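Local coordinates for protein Zn-dependent hydrolase of metallo-beta-lactamase superfamily TM0207 (Thermotoga maritima, PDB 1VJN) that probably acts as a zinc-dependent hydrolase of the metallo-beta-lactamase superfamily, with a substrate that is not established, at residues A[18-22]-A[34-38]; A[27-32]-A[83-87]; A[52-58]-A[74-78]; A[119-123]-A[171-175]; A[123-127]-A[149-153]. One frame throughout, in Å; residues are numbered along the deposited sequence.

Along the chain contacts 1 and 2 interleave, contact 3 is nested within the loop closed by contact 2, and contacts 4 and 5 follow, overlapping at D123. Contacts 1 and 3 lie at the six-stranded sheet, contact 4 at the C-terminal ends of two strands of the eight-stranded sheet, and contact 2 joins hairpins from both sheets. Contact 1 touches contacts 3 and 4, with centres about 12 Å and 11 Å away; contacts 2 and 5, about 28 Å apart between centres, lie on opposite sides of the chain's centre. Contacts 3 and 4 bring H57, D123 and H173 together, consistent with the metal-site region of this superfamily.

Contact 1 (A[18-22]-A[34-38]); sequences FGHAC and TDPFD
F37 inserts its ring against segment 18-22, and its side chain can be followed outward from CB. CG sits between the backbone N and the carbonyl carbon (chi1 55°), which turns the ring back over the turn. Next along the ring, CD2 meets both C22 CB and H20 CD2, each at 3.9 Å. CE2 then approaches the carbonyl oxygen G19 O at 3.4 Å, and CZ, at the far end, meets F18 O at 3.3 Å; both oxygens lie at the ring edge, near its plane. One face of F37 receives the edge of the H20 imidazole in a T-shaped stack, with centroids 5.1 Å apart and planes at 77°, H20 CD2 being the atom that points at the face. The residues G19 to C22 form a type II' beta turn, the tight connection of the hairpin between strands 13-19 and 22-27, and the loop after strand 30-34 is laid across it. At the other end of the contact T34 OG1 donates to A21 O over 2.9 Å, in the carbonyl plane and on a lone pair; A21 O also accepts from H120 NE2. A water joins the two backbones as well, accepting from A21 N at 2.9 Å and donating to D35 O at 2.7 Å. D35 OD2 lies near the A21 methyl and is hydrogen-bonded to S56 OG.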
# COMPACT_ATOMS: atom_id res chain seq x y z
N PHE A 18 3.26 10.13 0.99
CA PHE A 18 3.06 11.31 1.84
C PHE A 18 3.31 11.02 3.32
O PHE A 18 3.17 11.91 4.17
CB PHE A 18 1.63 11.82 1.64
CG PHE A 18 1.41 12.41 0.30
CD1 PHE A 18 1.88 13.66 0.02
CD2 PHE A 18 0.78 11.69 -0.69
CE1 PHE A 18 1.69 14.21 -1.21
CE2 PHE A 18 0.60 12.24 -1.93
CZ PHE A 18 1.04 13.49 -2.18
N GLY A 19 3.67 9.79 3.62
CA GLY A 19 3.96 9.35 4.98
C GLY A 19 2.88 8.45 5.54
O GLY A 19 1.80 8.38 5.00
N HIS A 20 3.17 7.76 6.64
CA HIS A 20 2.23 6.85 7.22
C HIS A 20 1.80 5.83 6.12
O HIS A 20 2.67 5.25 5.52
CB HIS A 20 1.10 7.61 7.91
CG HIS A 20 1.56 8.46 9.07
ND1 HIS A 20 2.01 7.92 10.26
CD2 HIS A 20 1.65 9.80 9.21
CE1 HIS A 20 2.35 8.90 11.08
NE2 HIS A 20 2.14 10.05 10.47
N ALA A 21 0.52 5.59 5.88
CA ALA A 21 0.09 4.60 4.84
C ALA A 21 -0.55 5.34 3.65
O ALA A 21 -1.26 4.73 2.85
CB ALA A 21 -0.91 3.63 5.44
N CYS A 22 -0.29 6.64 3.57
CA CYS A 22 -0.84 7.55 2.54
C CYS A 22 0.03 7.73 1.30
O CYS A 22 1.10 8.33 1.33
CB CYS A 22 -1.11 8.92 3.13
SG CYS A 22 -1.89 10.01 1.92
N THR A 34 -4.66 6.58 -0.90
CA THR A 34 -4.92 5.64 0.18
C THR A 34 -4.74 6.29 1.51
O THR A 34 -3.84 7.08 1.66
CB THR A 34 -3.98 4.47 0.15
OG1 THR A 34 -2.63 4.94 0.34
CG2 THR A 34 -3.99 3.86 -1.24
N ASP A 35 -5.59 5.95 2.47
CA ASP A 35 -5.39 6.25 3.88
C ASP A 35 -4.82 7.65 4.18
O ASP A 35 -3.72 7.75 4.77
CB ASP A 35 -4.46 5.21 4.48
CG ASP A 35 -5.09 3.82 4.62
OD1 ASP A 35 -6.21 3.57 4.14
OD2 ASP A 35 -4.52 2.89 5.23
N PRO A 36 -5.51 8.73 3.79
CA PRO A 36 -5.00 10.07 4.07
C PRO A 36 -5.11 10.38 5.56
O PRO A 36 -5.85 9.72 6.26
CB PRO A 36 -5.89 10.99 3.20
CG PRO A 36 -7.11 10.20 2.89
CD PRO A 36 -6.82 8.76 3.11
N PHE A 37 -4.39 11.39 6.04
CA PHE A 37 -4.37 11.75 7.47
C PHE A 37 -4.31 13.26 7.62
O PHE A 37 -4.20 13.95 6.61
CB PHE A 37 -3.11 11.18 8.14
CG PHE A 37 -1.83 11.59 7.45
CD1 PHE A 37 -1.34 12.90 7.56
CD2 PHE A 37 -1.13 10.69 6.63
CE1 PHE A 37 -0.17 13.31 6.90
CE2 PHE A 37 0.05 11.07 5.98
CZ PHE A 37 0.53 12.39 6.11
N ASP A 38 -4.35 13.75 8.87
CA ASP A 38 -3.87 15.13 9.21
C ASP A 38 -2.67 15.07 10.17
O ASP A 38 -1.83 15.98 10.21
CB ASP A 38 -4.97 15.98 9.86
CG ASP A 38 -6.25 16.04 9.03
OD1 ASP A 38 -6.21 15.75 7.80
OD2 ASP A 38 -7.36 16.36 9.53
O HOH W 1 -1.98 6.89 6.59

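Contact 2 (A[27-32]-A[83-87])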
# COMPACT_ATOMS: atom_id res chain seq x y z
N MSE A 27 -2.53 6.39 -12.37
CA MSE A 27 -2.65 5.40 -13.43
C MSE A 27 -3.93 5.71 -14.22
O MSE A 27 -4.98 5.96 -13.63
CB MSE A 27 -2.71 3.97 -12.84
CG MSE A 27 -3.68 3.79 -11.65
SE MSE A 27 -3.85 1.88 -10.93
CE MSE A 27 -2.06 1.06 -11.51
N GLU A 28 -3.83 5.71 -15.55
CA GLU A 28 -4.97 5.91 -16.45
C GLU A 28 -5.50 7.35 -16.45
O GLU A 28 -6.68 7.55 -16.66
CB GLU A 28 -6.14 4.98 -16.08
CG GLU A 28 -5.77 3.53 -15.76
CD GLU A 28 -5.50 2.72 -17.01
OE1 GLU A 28 -5.81 3.19 -18.13
OE2 GLU A 28 -4.97 1.60 -16.85
N GLY A 29 -4.63 8.34 -16.22
CA GLY A 29 -5.08 9.73 -16.02
C GLY A 29 -5.99 9.89 -14.79
O GLY A 29 -6.81 10.79 -14.75
N LYS A 30 -5.87 8.99 -13.81
CA LYS A 30 -6.65 9.08 -12.59
C LYS A 30 -5.71 9.02 -11.40
O LYS A 30 -4.60 8.57 -11.54
CB LYS A 30 -7.67 7.94 -12.48
CG LYS A 30 -8.71 7.91 -13.61
CD LYS A 30 -9.48 9.26 -13.73
CE LYS A 30 -10.44 9.30 -14.95
NZ LYS A 30 -10.30 10.58 -15.72
N THR A 31 -6.20 9.44 -10.25
CA THR A 31 -5.44 9.48 -9.03
C THR A 31 -6.20 8.82 -7.93
O THR A 31 -7.35 9.12 -7.67
CB THR A 31 -5.16 10.97 -8.66
OG1 THR A 31 -4.26 11.52 -9.61
CG2 THR A 31 -4.41 11.09 -7.34
N ILE A 32 -5.52 7.89 -7.26
CA ILE A 32 -6.07 7.22 -6.08
C ILE A 32 -5.24 7.64 -4.88
O ILE A 32 -4.01 7.66 -4.96
CB ILE A 32 -5.96 5.72 -6.26
CG1 ILE A 32 -6.81 5.27 -7.46
CG2 ILE A 32 -6.42 5.02 -5.04
CD1 ILE A 32 -6.29 4.05 -8.15
N VAL A 83 -14.00 2.46 -10.90
CA VAL A 83 -14.14 3.87 -10.74
C VAL A 83 -13.22 4.48 -11.75
O VAL A 83 -12.00 4.36 -11.64
CB VAL A 83 -13.80 4.30 -9.30
CG1 VAL A 83 -13.82 5.83 -9.19
CG2 VAL A 83 -14.78 3.68 -8.30
N ASN A 84 -13.83 5.10 -12.77
CA ASN A 84 -13.09 5.87 -13.76
C ASN A 84 -12.10 5.02 -14.58
O ASN A 84 -10.97 5.47 -14.88
CB ASN A 84 -12.38 7.07 -13.06
CG ASN A 84 -13.38 8.04 -12.36
OD1 ASN A 84 -13.35 8.23 -11.12
ND2 ASN A 84 -14.27 8.65 -13.15
N GLY A 85 -12.52 3.81 -14.94
CA GLY A 85 -11.70 2.89 -15.73
C GLY A 85 -10.59 2.18 -14.95
O GLY A 85 -9.73 1.51 -15.55
N VAL A 86 -10.57 2.33 -13.62
CA VAL A 86 -9.67 1.53 -12.77
C VAL A 86 -10.53 0.54 -12.00
O VAL A 86 -11.57 0.92 -11.45
CB VAL A 86 -8.82 2.42 -11.83
CG1 VAL A 86 -8.12 1.61 -10.75
CG2 VAL A 86 -7.77 3.17 -12.65
N LYS A 87 -10.13 -0.73 -12.04
CA LYS A 87 -10.76 -1.78 -11.24
C LYS A 87 -10.16 -1.78 -9.82
O LYS A 87 -8.93 -1.84 -9.64
CB LYS A 87 -10.57 -3.16 -11.88
CG LYS A 87 -11.45 -3.42 -13.10
CD LYS A 87 -10.86 -4.48 -14.05
CE LYS A 87 -10.47 -5.81 -13.32
NZ LYS A 87 -10.27 -6.99 -14.28
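Two beta hairpins, one from each sheet of the metallo-beta-lactamase sandwich, meet here through V86, whose branched side chain touches E28, M27 and I32. The 27-30 turn links strands 22-27 and 30-34 of the six-stranded sheet and is closed by paired backbone bonds between M27 and K30; the other, a type I' turn from V83 to V86, links strands 79-83 and 86-95 of the eight-stranded sheet. The two methyls of V86 meet different residues. With CG1 anti to the backbone N (chi1 168°), that methyl faces the CD1 of I32 tip to tip at 4.0 Å, while CG2 is directed at the other turn, where it lies 3.7 Å from E28 CG. M27, a selenomethionine, adds its CG at 4.3 Å from V86 CG2. Because M27 and I32 also lean on F111 of strand 105-113, this apolar patch lies between the two sheets of the alpha-beta-beta-alpha sandwich. Farther out, K30 lies across N84 at about a right angle. Its chain bends at chi2 (-56°), bringing CE within 3.5 Å of N84 CB, with CD close behind at 3.7 Å; lower on the same chain, K30 CG passes N84 O at 3.6 Å. The aliphatic part of the lysine thus does the touching. Both K30 and N84 also touch D51, in the loop just before strand 52-54.

Contact 3 (A[52-58]-A[74-78])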
# COMPACT_ATOMS: atom_id res chain seq x y z
N VAL A 52 -10.34 8.81 -6.51
CA VAL A 52 -10.69 7.83 -5.51
C VAL A 52 -9.87 8.04 -4.24
O VAL A 52 -8.65 8.38 -4.27
CB VAL A 52 -10.47 6.38 -6.02
CG1 VAL A 52 -10.92 5.31 -4.94
CG2 VAL A 52 -11.17 6.20 -7.33
N VAL A 53 -10.55 7.84 -3.11
CA VAL A 53 -9.88 7.71 -1.84
C VAL A 53 -10.25 6.37 -1.24
O VAL A 53 -11.44 6.05 -1.11
CB VAL A 53 -10.26 8.85 -0.86
CG1 VAL A 53 -9.69 8.60 0.52
CG2 VAL A 53 -9.79 10.19 -1.36
N THR A 54 -9.25 5.56 -0.88
CA THR A 54 -9.56 4.35 -0.09
C THR A 54 -9.13 4.43 1.39
O THR A 54 -8.15 5.10 1.72
CB THR A 54 -8.88 3.16 -0.71
OG1 THR A 54 -7.47 3.36 -0.68
CG2 THR A 54 -9.29 2.95 -2.21
N GLU A 55 -9.83 3.69 2.26
CA GLU A 55 -9.55 3.67 3.68
C GLU A 55 -9.51 2.24 4.16
O GLU A 55 -10.54 1.59 4.16
CB GLU A 55 -10.67 4.37 4.48
CG GLU A 55 -10.99 5.82 4.10
CD GLU A 55 -10.04 6.86 4.65
OE1 GLU A 55 -9.01 6.53 5.32
OE2 GLU A 55 -10.37 8.05 4.39
N SER A 56 -8.37 1.80 4.63
CA SER A 56 -8.19 0.49 5.19
C SER A 56 -8.96 0.23 6.49
O SER A 56 -9.28 -0.93 6.77
CB SER A 56 -6.69 0.24 5.38
OG SER A 56 -6.17 1.07 6.36
N HIS A 57 -9.26 1.28 7.26
CA HIS A 57 -10.06 1.14 8.46
C HIS A 57 -10.78 2.45 8.78
O HIS A 57 -10.41 3.50 8.27
CB HIS A 57 -9.21 0.70 9.64
CG HIS A 57 -8.02 1.55 9.88
ND1 HIS A 57 -6.86 1.41 9.16
CD2 HIS A 57 -7.83 2.59 10.73
CE1 HIS A 57 -6.00 2.34 9.55
NE2 HIS A 57 -6.55 3.05 10.51
N GLN A 58 -11.82 2.40 9.59
CA GLN A 58 -12.63 3.62 9.87
C GLN A 58 -12.03 4.46 10.98
O GLN A 58 -11.29 3.94 11.80
CB GLN A 58 -14.07 3.26 10.20
CG GLN A 58 -14.78 2.49 9.08
CD GLN A 58 -16.10 3.12 8.67
OE1 GLN A 58 -16.95 3.40 9.52
NE2 GLN A 58 -16.28 3.35 7.37
N VAL A 74 -15.17 7.75 -2.21
CA VAL A 74 -14.53 7.19 -1.02
C VAL A 74 -14.90 5.72 -1.01
O VAL A 74 -16.07 5.43 -1.08
CB VAL A 74 -15.08 7.81 0.25
CG1 VAL A 74 -14.45 7.09 1.50
CG2 VAL A 74 -14.81 9.27 0.27
N ILE A 75 -13.93 4.81 -0.88
CA ILE A 75 -14.20 3.38 -0.75
C ILE A 75 -13.63 2.93 0.59
O ILE A 75 -12.44 3.06 0.85
CB ILE A 75 -13.59 2.59 -1.91
CG1 ILE A 75 -14.07 3.11 -3.23
CG2 ILE A 75 -13.97 1.12 -1.85
CD1 ILE A 75 -13.43 2.47 -4.39
N ASP A 76 -14.52 2.48 1.49
CA ASP A 76 -14.13 2.02 2.80
C ASP A 76 -14.79 0.71 3.19
O ASP A 76 -14.84 0.39 4.36
CB ASP A 76 -14.44 3.08 3.85
CG ASP A 76 -15.90 3.46 3.90
OD1 ASP A 76 -16.76 2.82 3.24
OD2 ASP A 76 -16.29 4.44 4.55
N ARG A 77 -15.23 -0.06 2.20
CA ARG A 77 -15.81 -1.38 2.40
C ARG A 77 -15.25 -2.36 1.38
O ARG A 77 -14.89 -1.96 0.28
CB ARG A 77 -17.33 -1.31 2.26
CG ARG A 77 -17.94 -0.60 3.39
CD ARG A 77 -19.36 -0.25 3.27
NE ARG A 77 -19.68 0.53 4.47
CZ ARG A 77 -20.07 0.01 5.64
NH1 ARG A 77 -20.31 -1.30 5.79
NH2 ARG A 77 -20.28 0.85 6.66
N PRO A 78 -15.22 -3.66 1.72
CA PRO A 78 -14.80 -4.70 0.76
C PRO A 78 -15.74 -4.81 -0.48
O PRO A 78 -16.86 -4.32 -0.46
CB PRO A 78 -14.81 -5.98 1.59
CG PRO A 78 -15.50 -5.68 2.83
CD PRO A 78 -15.59 -4.23 3.02
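Strands 52-54 and 73-75 run parallel, V53 beside V74 and T54 beside I75 with each CA pair 4.8 Å apart, and the ladder is tied by I75 N donating to V53 O at 2.8 Å and E55 N donating to I75 O at 3.0 Å. The N-H...O angles of 165° and 147° show the first of these bonds to be the straighter. Side chains alternate across the sheet: V53 and V74 share one face, T54 and I75 the other. The side chains of V52 and I75 cross obliquely, V52 CG1 meeting I75 CD1 at 3.8 Å; the isoleucine is extended at chi2, which carries this methyl out to the valine. Strand 52-54 leads into the metal-binding loop of the metallo-beta-lactamase fold, and H57 begins an HxHxDH sequence whose histidines are zinc ligands in relatives. H57 ND1 donates to S56 OG at 2.9 Å, the oxygen tilted from the ring plane, and the same hydroxyl is hydrogen-bonded to D35 OD2, so S56 links the loop to the neighbouring strand's end. Past the strands E55 and D76 lie side by side, with E55 CB and D76 CB 4.0 Å apart. The E55 chain then bends at chi2, and its OE2 is hydrogen-bonded to H65 ND1. Q58 reaches over D76: Q58 NE2 and D76 OD2 are 3.0 Å apart, yet amide and carboxylate planes stand 59° from each other and the angle is too poor for a hydrogen bond.

Contact 4 (A[119-123]-A[171-175])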
# COMPACT_ATOMS: atom_id res chain seq x y z
N CYS A 119 -1.13 -3.38 -4.75
CA CYS A 119 -1.79 -3.80 -3.50
C CYS A 119 -1.33 -3.01 -2.27
O CYS A 119 -0.17 -3.04 -1.90
CB CYS A 119 -1.57 -5.30 -3.22
SG CYS A 119 -2.49 -5.97 -1.81
N HIS A 120 -2.29 -2.41 -1.59
CA HIS A 120 -2.03 -1.75 -0.33
C HIS A 120 -2.58 -2.64 0.76
O HIS A 120 -3.79 -2.83 0.90
CB HIS A 120 -2.75 -0.42 -0.31
CG HIS A 120 -2.44 0.45 0.86
ND1 HIS A 120 -2.89 0.17 2.14
CD2 HIS A 120 -1.82 1.65 0.93
CE1 HIS A 120 -2.49 1.14 2.95
NE2 HIS A 120 -1.88 2.07 2.23
N LEU A 121 -1.70 -3.13 1.62
CA LEU A 121 -2.13 -4.09 2.61
C LEU A 121 -2.74 -3.53 3.90
O LEU A 121 -3.19 -4.31 4.74
CB LEU A 121 -0.99 -5.04 2.89
CG LEU A 121 -0.69 -6.12 1.81
CD1 LEU A 121 0.60 -6.84 2.19
CD2 LEU A 121 -1.84 -7.14 1.59
N GLY A 122 -2.76 -2.22 4.07
CA GLY A 122 -3.34 -1.59 5.24
C GLY A 122 -2.43 -1.88 6.45
O GLY A 122 -1.22 -1.82 6.35
N ASP A 123 -3.04 -2.21 7.58
CA ASP A 123 -2.36 -2.54 8.83
C ASP A 123 -2.44 -4.04 9.07
O ASP A 123 -2.69 -4.50 10.16
CB ASP A 123 -3.07 -1.78 9.92
CG ASP A 123 -2.90 -0.27 9.75
OD1 ASP A 123 -1.77 0.17 9.51
OD2 ASP A 123 -3.83 0.54 9.79
N PRO A 171 8.02 -1.29 1.67
CA PRO A 171 7.66 -1.43 3.11
C PRO A 171 7.04 -0.13 3.68
O PRO A 171 7.33 0.99 3.20
CB PRO A 171 9.01 -1.70 3.80
CG PRO A 171 10.06 -1.05 2.88
CD PRO A 171 9.50 -1.20 1.46
N MSE A 172 6.22 -0.27 4.69
CA MSE A 172 5.73 0.91 5.40
C MSE A 172 5.54 0.49 6.83
O MSE A 172 5.77 -0.67 7.16
CB MSE A 172 4.43 1.42 4.79
CG MSE A 172 3.36 0.35 4.69
SE MSE A 172 1.72 0.92 3.68
CE MSE A 172 0.72 -0.77 3.94
N HIS A 173 5.14 1.45 7.67
CA HIS A 173 4.73 1.18 9.06
C HIS A 173 5.94 0.67 9.86
O HIS A 173 5.85 -0.37 10.50
CB HIS A 173 3.62 0.10 9.16
CG HIS A 173 2.24 0.56 8.84
ND1 HIS A 173 1.52 0.08 7.75
CD2 HIS A 173 1.41 1.41 9.49
CE1 HIS A 173 0.33 0.64 7.73
NE2 HIS A 173 0.23 1.46 8.77
N TYR A 174 7.08 1.37 9.78
CA TYR A 174 8.29 1.01 10.50
C TYR A 174 8.76 2.21 11.33
O TYR A 174 8.13 3.25 11.26
CB TYR A 174 9.37 0.53 9.51
CG TYR A 174 9.57 1.38 8.29
CD1 TYR A 174 10.33 2.50 8.36
CD2 TYR A 174 9.04 1.01 7.05
CE1 TYR A 174 10.53 3.29 7.26
CE2 TYR A 174 9.29 1.77 5.93
CZ TYR A 174 10.03 2.92 6.05
OH TYR A 174 10.27 3.75 4.99
N LYS A 175 9.86 2.03 12.10
CA LYS A 175 10.43 3.04 12.95
C LYS A 175 10.84 4.26 12.15
O LYS A 175 11.57 4.13 11.16
CB LYS A 175 11.66 2.53 13.71
CG LYS A 175 12.00 3.33 14.90
CD LYS A 175 13.30 2.83 15.63
CE LYS A 175 13.14 1.44 16.26
NZ LYS A 175 12.06 1.35 17.31
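The carbonyl oxygen of G122 is approached by two carbons of 171-175, the CE1 of H173 at 3.2 Å and the CE methyl of selenomethionine M172 at 3.3 Å. These two carbons come from successive side chains where strand 168-172 ends, while G122 follows the end of strand 116-120, so the contact brings together loops leaving two strands of the same sheet. M172 is the apolar half. Its chain stays extended beyond CG (chi2 -172°) and delivers CE over one face of the H120 imidazole in a CH-pi contact, 4.1 Å from the centroid and 21° off the ring normal; SE follows obliquely. The H120 ring is fixed in rotation by two polar partners: ND1 accepts from G122 N at 3.1 Å, with the donor tilted out of the ring plane, and NE2 is hydrogen-bonded to the carbonyl oxygen A21 O. The polar half is D123 with H173, whose carboxylate and ring planes stand 66° apart. D123 OD1 lies so near the H173 ring that the modelled placement is doubtful, and no hydrogen bond can be read from it. By sequence and position D123 and H173 correspond to the aspartate and histidine that ligate zinc in metallo-beta-lactamase relatives, and H57 packs beside D123; a metal-site role here is therefore probable. For H120, an acceptor at ND1 and a bond from NE2 to a carbonyl are together consistent with a proton on NE2, with the M172 methyl over one face.

Contact 5 (A[123-127]-A[149-153]); sequences DLGHV and TYTIG
L124 and I152 join two loops at the ends of neighbouring parallel strands of the eight-stranded sheet in the metallo-beta-lactamase fold, 116-120 and 141-145; the loops lead toward helices 130-136 and 154-163. Among the polar contacts, one hydrogen bond spans the loops: I152 N donates to L124 O at 3.0 Å, fairly straight (N-H...O 159°) and lying in the carbonyl plane. Each loop has an internal bond of its own. T151 OG1 donates to I152 O at 2.9 Å on a lone pair, holding the residue that bears the cross-loop donor. In the other loop, H126 ND1 donates to V127 O at 2.7 Å, well in the imidazole plane but 63° out of the carbonyl plane, and H126 NE2 is hydrogen-bonded to T93 O. The apolar contacts are led by I152. Its CG1 lies between the backbone N and the carbonyl carbon (chi1 49°), and the extended chain beyond it brings CD1 to L124 CD2 at 4.0 Å, while CG2 takes a separate direction along the other backbone. The other methyl of L124, CD1, lies over one face of the H126 ring, offset toward the rim. A third group is the van der Waals packing of side chains on backbone: T151 CG2 approaches D123 CA at 3.8 Å, and T151 CB lies 3.3 Å from L124 O. I152 CG2 presses on the peptide link after G125, 3.6 Å from G125 C and 3.4 Å from H126 N.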
# COMPACT_ATOMS: atom_id res chain seq x y z
N ASP A 123 -3.04 -2.21 7.58
CA ASP A 123 -2.36 -2.54 8.83
C ASP A 123 -2.44 -4.04 9.07
O ASP A 123 -2.69 -4.50 10.16
CB ASP A 123 -3.07 -1.78 9.92
CG ASP A 123 -2.90 -0.27 9.75
OD1 ASP A 123 -1.77 0.17 9.51
OD2 ASP A 123 -3.83 0.54 9.79
N LEU A 124 -2.17 -4.82 8.04
CA LEU A 124 -2.32 -6.26 8.05
C LEU A 124 -1.60 -6.81 9.23
O LEU A 124 -0.40 -6.51 9.41
CB LEU A 124 -1.75 -6.87 6.79
CG LEU A 124 -1.85 -8.40 6.68
CD1 LEU A 124 -3.28 -8.86 6.56
CD2 LEU A 124 -1.09 -8.84 5.48
N GLY A 125 -2.33 -7.63 10.00
CA GLY A 125 -1.90 -8.10 11.31
C GLY A 125 -1.49 -9.53 11.34
O GLY A 125 -1.01 -10.01 12.38
N HIS A 126 -1.72 -10.26 10.25
CA HIS A 126 -1.44 -11.72 10.25
C HIS A 126 -1.08 -12.05 8.81
O HIS A 126 -1.38 -11.30 7.89
CB HIS A 126 -2.68 -12.57 10.69
CG HIS A 126 -3.88 -12.31 9.83
ND1 HIS A 126 -4.01 -12.80 8.55
CD2 HIS A 126 -4.97 -11.51 10.02
CE1 HIS A 126 -5.14 -12.37 8.01
NE2 HIS A 126 -5.74 -11.59 8.89
N VAL A 127 -0.37 -13.13 8.61
CA VAL A 127 -0.05 -13.58 7.25
C VAL A 127 -1.38 -13.85 6.55
O VAL A 127 -2.27 -14.41 7.16
CB VAL A 127 0.81 -14.85 7.30
CG1 VAL A 127 0.93 -15.52 5.93
CG2 VAL A 127 2.20 -14.51 7.89
N THR A 149 4.49 -5.17 15.66
CA THR A 149 3.66 -5.35 16.89
C THR A 149 2.19 -5.07 16.56
O THR A 149 1.31 -5.89 16.81
CB THR A 149 4.18 -4.34 17.91
OG1 THR A 149 5.47 -4.77 18.33
CG2 THR A 149 3.38 -4.31 19.20
N TYR A 150 1.96 -3.91 15.95
CA TYR A 150 0.65 -3.41 15.53
C TYR A 150 0.26 -3.98 14.16
O TYR A 150 -0.89 -3.93 13.76
CB TYR A 150 0.71 -1.89 15.45
CG TYR A 150 1.32 -1.35 16.70
CD1 TYR A 150 0.65 -1.45 17.91
CD2 TYR A 150 2.62 -0.84 16.70
CE1 TYR A 150 1.23 -1.00 19.10
CE2 TYR A 150 3.21 -0.39 17.86
CZ TYR A 150 2.51 -0.47 19.06
OH TYR A 150 3.11 -0.03 20.23
N THR A 151 1.25 -4.48 13.44
CA THR A 151 1.07 -5.16 12.17
C THR A 151 1.99 -6.34 12.16
O THR A 151 2.69 -6.61 13.12
CB THR A 151 1.43 -4.23 10.98
OG1 THR A 151 2.85 -3.92 10.99
CG2 THR A 151 0.73 -2.85 11.10
N ILE A 152 2.05 -7.01 11.03
CA ILE A 152 3.05 -8.02 10.80
C ILE A 152 4.43 -7.41 10.87
O ILE A 152 4.60 -6.19 10.73
CB ILE A 152 2.84 -8.72 9.46
CG1 ILE A 152 2.64 -7.73 8.30
CG2 ILE A 152 1.59 -9.61 9.53
CD1 ILE A 152 2.65 -8.39 6.90
N GLY A 153 5.39 -8.29 11.11
CA GLY A 153 6.79 -7.98 11.19
C GLY A 153 7.46 -8.35 9.89
O GLY A 153 6.80 -8.77 8.93